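Local coordinates for protein oxygenase-reductase (PDB 4OSP) that probably reduces the C-6 ketone of angucyclinones with NADPH during urdamycin biosynthesis, as the C-terminal short-chain dehydrogenase/reductase domain of a longer oxygenase-reductase, at residues B[113-116]-B[117-120]; B[242-245]-B[246-249]. All coordinates share one frame; numbering follows the deposited sequence.

Interaction 1: B[113-116]-B[117-120]; sequences GVAP and EEVT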
ATOM      1  N   GLY B 113      14.777   7.194  20.817  1.00 60.41           N
ATOM      2  CA  GLY B 113      15.089   6.334  21.964  1.00 61.62           C
ATOM      3  C   GLY B 113      14.414   6.767  23.255  1.00 61.57           C
ATOM      4  O   GLY B 113      15.071   6.921  24.286  1.00 62.70           O
ATOM      5  N   VAL B 114      13.100   6.962  23.189  1.00 62.07           N
ATOM      6  CA  VAL B 114      12.303   7.448  24.320  1.00 58.38           C
ATOM      7  C   VAL B 114      10.844   6.971  24.154  1.00 58.34           C
ATOM      8  O   VAL B 114      10.340   6.865  23.026  1.00 57.46           O
ATOM      9  CB  VAL B 114      12.399   9.002  24.439  1.00 55.23           C
ATOM     10  CG1 VAL B 114      11.077   9.626  24.842  1.00 53.33           C
ATOM     11  CG2 VAL B 114      13.504   9.412  25.403  1.00 54.72           C
ATOM     12  N   ALA B 115      10.192   6.648  25.274  1.00 56.88           N
ATOM     13  CA  ALA B 115       8.761   6.307  25.284  1.00 53.87           C
ATOM     14  C   ALA B 115       7.913   7.511  24.845  1.00 53.67           C
ATOM     15  O   ALA B 115       8.295   8.661  25.094  1.00 48.91           O
ATOM     16  CB  ALA B 115       8.339   5.833  26.669  1.00 52.41           C
ATOM     17  N   PRO B 116       6.756   7.252  24.192  1.00 54.49           N
ATOM     18  CA  PRO B 116       5.933   8.357  23.658  1.00 53.76           C
ATOM     19  C   PRO B 116       5.549   9.397  24.717  1.00 51.85           C
ATOM     20  O   PRO B 116       5.196  10.536  24.376  1.00 52.86           O
ATOM     21  CB  PRO B 116       4.681   7.650  23.101  1.00 51.39           C
ATOM     22  CG  PRO B 116       4.761   6.232  23.574  1.00 53.12           C
ATOM     23  CD  PRO B 116       6.203   5.931  23.839  1.00 53.05           C
ATOM     24  N   GLU B 117       5.636   9.014  25.986  1.00 52.13           N
ATOM     25  CA  GLU B 117       5.286   9.919  27.076  1.00 52.42           C
ATOM     26  C   GLU B 117       6.428  10.866  27.451  1.00 52.38           C
ATOM     27  O   GLU B 117       6.181  11.971  27.936  1.00 52.01           O
ATOM     28  CB  GLU B 117       4.788   9.143  28.297  1.00 51.86           C
ATOM     29  CG  GLU B 117       3.341   8.669  28.184  1.00 51.60           C
ATOM     30  CD  GLU B 117       3.201   7.301  27.521  1.00 51.20           C
ATOM     31  OE1 GLU B 117       4.234   6.649  27.254  1.00 48.99           O
ATOM     32  OE2 GLU B 117       2.048   6.874  27.276  1.00 49.98           O
ATOM     33  N   GLU B 118       7.669  10.438  27.200  1.00 54.79           N
ATOM     34  CA  GLU B 118       8.863  11.224  27.560  1.00 54.58           C
ATOM     35  C   GLU B 118       9.311  12.198  26.472  1.00 51.63           C
ATOM     36  O   GLU B 118      10.256  12.956  26.678  1.00 54.61           O
ATOM     37  CB  GLU B 118      10.041  10.307  27.907  1.00 60.42           C
ATOM     38  CG  GLU B 118       9.794   9.317  29.037  1.00 69.59           C
ATOM     39  CD  GLU B 118      10.868   8.237  29.102  1.00 73.30           C
ATOM     40  OE1 GLU B 118      11.496   7.954  28.059  1.00 76.73           O
ATOM     41  OE2 GLU B 118      11.081   7.667  30.194  1.00 70.72           O
ATOM     42  N   VAL B 119       8.655  12.165  25.311  1.00 46.65           N
ATOM     43  CA  VAL B 119       9.019  13.042  24.198  1.00 39.60           C
ATOM     44  C   VAL B 119       8.692  14.507  24.500  1.00 38.87           C
ATOM     45  O   VAL B 119       7.544  14.857  24.770  1.00 38.17           O
ATOM     46  CB  VAL B 119       8.335  12.619  22.880  1.00 39.43           C
ATOM     47  CG1 VAL B 119       8.445  13.725  21.835  1.00 35.76           C
ATOM     48  CG2 VAL B 119       8.931  11.314  22.356  1.00 37.27           C
ATOM     49  N   THR B 120       9.717  15.350  24.449  1.00 37.64           N
ATOM     50  CA  THR B 120       9.560  16.778  24.666  1.00 38.02           C
ATOM     51  C   THR B 120       9.491  17.521  23.339  1.00 36.67           C
ATOM     52  O   THR B 120       9.949  17.008  22.313  1.00 36.08           O
ATOM     53  CB  THR B 120      10.733  17.358  25.481  1.00 39.09           C
ATOM     54  OG1 THR B 120      11.946  16.694  25.109  1.00 39.73           O
ATOM     55  CG2 THR B 120      10.491  17.186  26.976  1.00 39.23           C
TER
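Glu-118 folds back over the preceding residues, touching Val-114 with its root and Ala-115 with its tip. Glu-118 CB presses on Val-114 CG1 at 3.3 Å, a tight apolar contact, and also lies 3.7 Å from Ala-115 O. CG stands beside the backbone N (chi1 -58°), and the extended chain beyond it brings the carboxylate up to the N-H of Ala-115. At the tip Glu-118 OE1 takes a weak hydrogen bond from Ala-115 N at 3.3 Å, while the same oxygen, Glu-118 OE1, rests 3.6 Å from Val-114 CG2. The two methyls of Val-114 thus meet opposite ends of the glutamate. Val-114 CG1 also packs on Val-119 CG2 at 3.7 Å, joining the valines across the turn.

The backbone is closed by Glu-118 N, which donates to Ala-115 O at 2.8 Å. Between them, Glu-117 lies side by side with Pro-116, its bent chain (chi2 88°) bringing Glu-117 OE1 within 3.7 Å of Pro-116 CG. The other carboxylate oxygen, OE2, is hydrogen-bonded to His-187 of the second subunit. Gln-140 of that subunit donates to the carbonyl oxygens of both Pro-116 and Val-119, and its Phe-136 packs on Val-119, so the turn is part of a subunit interface.

With Pro-116 and Glu-117 at its corners, residues 115-118 form a type I beta turn in the loop between strand 103-106 and helix 121-142 of the Rossmann fold, just ahead of the helix N-cap, Thr-120.

Interaction 2: B[242-245]-B[246-249]; sequences AGDD and ARWI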
ATOM      1  N   ALA B 242      20.655   3.549  -8.296  1.00 18.48           N
ATOM      2  CA  ALA B 242      21.515   4.629  -8.720  1.00 20.39           C
ATOM      3  C   ALA B 242      22.015   4.446 -10.155  1.00 21.31           C
ATOM      4  O   ALA B 242      22.553   5.379 -10.747  1.00 21.82           O
ATOM      5  CB  ALA B 242      22.684   4.760  -7.763  1.00 19.91           C
ATOM      6  N   GLY B 243      21.824   3.253 -10.711  1.00 21.39           N
ATOM      7  CA  GLY B 243      22.324   2.954 -12.039  1.00 22.52           C
ATOM      8  C   GLY B 243      21.259   2.971 -13.111  1.00 23.66           C
ATOM      9  O   GLY B 243      20.080   3.191 -12.830  1.00 23.79           O
ATOM     10  N   ASP B 244      21.685   2.700 -14.343  1.00 24.25           N
ATOM     11  CA  ASP B 244      20.821   2.777 -15.516  1.00 24.85           C
ATOM     12  C   ASP B 244      19.708   1.708 -15.530  1.00 24.58           C
ATOM     13  O   ASP B 244      18.636   1.935 -16.105  1.00 24.68           O
ATOM     14  CB  ASP B 244      21.671   2.710 -16.796  1.00 25.67           C
ATOM     15  CG  ASP B 244      20.835   2.807 -18.069  1.00 28.20           C
ATOM     16  OD1 ASP B 244      20.235   3.877 -18.332  1.00 29.22           O
ATOM     17  OD2 ASP B 244      20.783   1.809 -18.817  1.00 29.36           O
ATOM     18  N   ASP B 245      19.949   0.565 -14.879  1.00 23.41           N
ATOM     19  CA  ASP B 245      18.988  -0.552 -14.879  1.00 21.72           C
ATOM     20  C   ASP B 245      17.695  -0.231 -14.127  1.00 21.57           C
ATOM     21  O   ASP B 245      16.702  -0.960 -14.234  1.00 20.53           O
ATOM     22  CB  ASP B 245      19.624  -1.812 -14.285  1.00 22.02           C
ATOM     23  CG  ASP B 245      20.556  -2.505 -15.248  1.00 22.31           C
ATOM     24  OD1 ASP B 245      20.563  -2.152 -16.443  1.00 21.79           O
ATOM     25  OD2 ASP B 245      21.280  -3.421 -14.808  1.00 23.14           O
ATOM     26  N   ALA B 246      17.714   0.845 -13.346  1.00 21.53           N
ATOM     27  CA  ALA B 246      16.545   1.227 -12.576  1.00 21.77           C
ATOM     28  C   ALA B 246      15.917   2.504 -13.120  1.00 22.51           C
ATOM     29  O   ALA B 246      15.163   3.182 -12.418  1.00 23.48           O
ATOM     30  CB  ALA B 246      16.903   1.387 -11.113  1.00 21.62           C
ATOM     31  N   ARG B 247      16.202   2.814 -14.383  1.00 21.71           N
ATOM     32  CA  ARG B 247      15.669   4.025 -15.002  1.00 21.09           C
ATOM     33  C   ARG B 247      14.128   4.042 -15.040  1.00 20.15           C
ATOM     34  O   ARG B 247      13.513   5.104 -15.103  1.00 19.75           O
ATOM     35  CB  ARG B 247      16.265   4.225 -16.402  1.00 21.10           C
ATOM     36  CG  ARG B 247      15.647   3.351 -17.486  1.00 22.62           C
ATOM     37  CD  ARG B 247      16.610   3.119 -18.658  1.00 23.46           C
ATOM     38  NE  ARG B 247      16.194   1.942 -19.416  1.00 24.76           N
ATOM     39  CZ  ARG B 247      16.710   0.722 -19.273  1.00 24.93           C
ATOM     40  NH1 ARG B 247      17.708   0.507 -18.431  1.00 23.71           N
ATOM     41  NH2 ARG B 247      16.231  -0.283 -19.987  1.00 24.33           N
ATOM     42  N   TRP B 248      13.513   2.866 -14.993  1.00 19.11           N
ATOM     43  CA  TRP B 248      12.065   2.773 -15.157  1.00 18.78           C
ATOM     44  C   TRP B 248      11.355   2.566 -13.818  1.00 17.82           C
ATOM     45  O   TRP B 248      10.166   2.263 -13.783  1.00 18.04           O
ATOM     46  CB  TRP B 248      11.698   1.679 -16.186  1.00 19.09           C
ATOM     47  CG  TRP B 248      10.332   1.847 -16.843  1.00 20.04           C
ATOM     48  CD1 TRP B 248       9.329   0.909 -16.908  1.00 20.46           C
ATOM     49  CD2 TRP B 248       9.831   3.012 -17.528  1.00 19.85           C
ATOM     50  NE1 TRP B 248       8.244   1.421 -17.581  1.00 20.34           N
ATOM     51  CE2 TRP B 248       8.522   2.708 -17.967  1.00 19.84           C
ATOM     52  CE3 TRP B 248      10.360   4.285 -17.804  1.00 19.96           C
ATOM     53  CZ2 TRP B 248       7.731   3.633 -18.660  1.00 20.45           C
ATOM     54  CZ3 TRP B 248       9.576   5.202 -18.497  1.00 19.16           C
ATOM     55  CH2 TRP B 248       8.279   4.873 -18.917  1.00 20.28           C
ATOM     56  N   ILE B 249      12.091   2.749 -12.719  1.00 16.91           N
ATOM     57  CA  ILE B 249      11.502   2.743 -11.381  1.00 16.43           C
ATOM     58  C   ILE B 249      11.596   4.136 -10.752  1.00 16.49           C
ATOM     59  O   ILE B 249      12.698   4.663 -10.529  1.00 16.38           O
ATOM     60  CB  ILE B 249      12.193   1.717 -10.448  1.00 16.22           C
ATOM     61  CG1 ILE B 249      12.125   0.303 -11.046  1.00 15.94           C
ATOM     62  CG2 ILE B 249      11.574   1.750  -9.050  1.00 15.69           C
ATOM     63  CD1 ILE B 249      13.032  -0.686 -10.336  1.00 16.17           C
TER
HETATM   64  O   HOH W   1      14.288   0.085 -15.320  1.00 20.36           O
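The carbonyl oxygen of Asp-244 is held by two N-H groups of Arg-247, one from the backbone and one from the side chain. The site is a short 3-10 turn following helix 231-242 in the Rossmann fold, leading directly into a type I beta turn from Ala-246 to Ile-249. Arg-247 N donates to Asp-244 O at 3.1 Å and Arg-247 NH1 to the same Asp-244 O at 2.9 Å, from opposite faces of the carbonyl plane. The side chain achieves this because, with chi1 at 78°, its CG is flanked by both backbone N and C, and the chain then runs extended to NE, passing close over Asp-244 O.

Arg-247 NH1 also forms a long salt bridge, 3.4 Å, with Asp-244 OD2; the carboxylate and guanidinium planes are only 17° apart. Asp-233 and Asp-236 of the third subunit form salt bridges to Arg-247 NE and NH2 respectively, so carboxylates of two chains surround one guanidinium and probably stabilise its positive charge. Asp-245 instead pairs with Arg-35 of that subunit.

One residue earlier, Ala-246 N makes a weak hydrogen bond to Gly-243 O, an oxygen that also accepts from Arg-151. The second turn is closed by Ile-249 N donating to Ala-246 O at 3.1 Å. A water bridges the two turns, donating to Asp-245 O at 2.8 Å and accepting from Trp-248 N at 2.9 Å.

Following the chain from the N terminus, interaction 1 comes first, rounding a turn in the long loop that leaves strand 103-106 and enters helix 121-142. That helix, strand 151-155, helix 168-187, strand 194-204 and helix 231-242 all follow before interaction 2 winds the chain from helix 231-242 towards strand 253-256. The two local contacts run in series, neither enclosing nor crossing the other. The centres of interactions 1 and 2 are about 40 Å apart, on opposite sides of the chain's centre, and the two do not touch. Each faces a different neighbour in the four-chain assembly: residues of the 113-120 turn meet the second subunit, and residues of 242-249 the third.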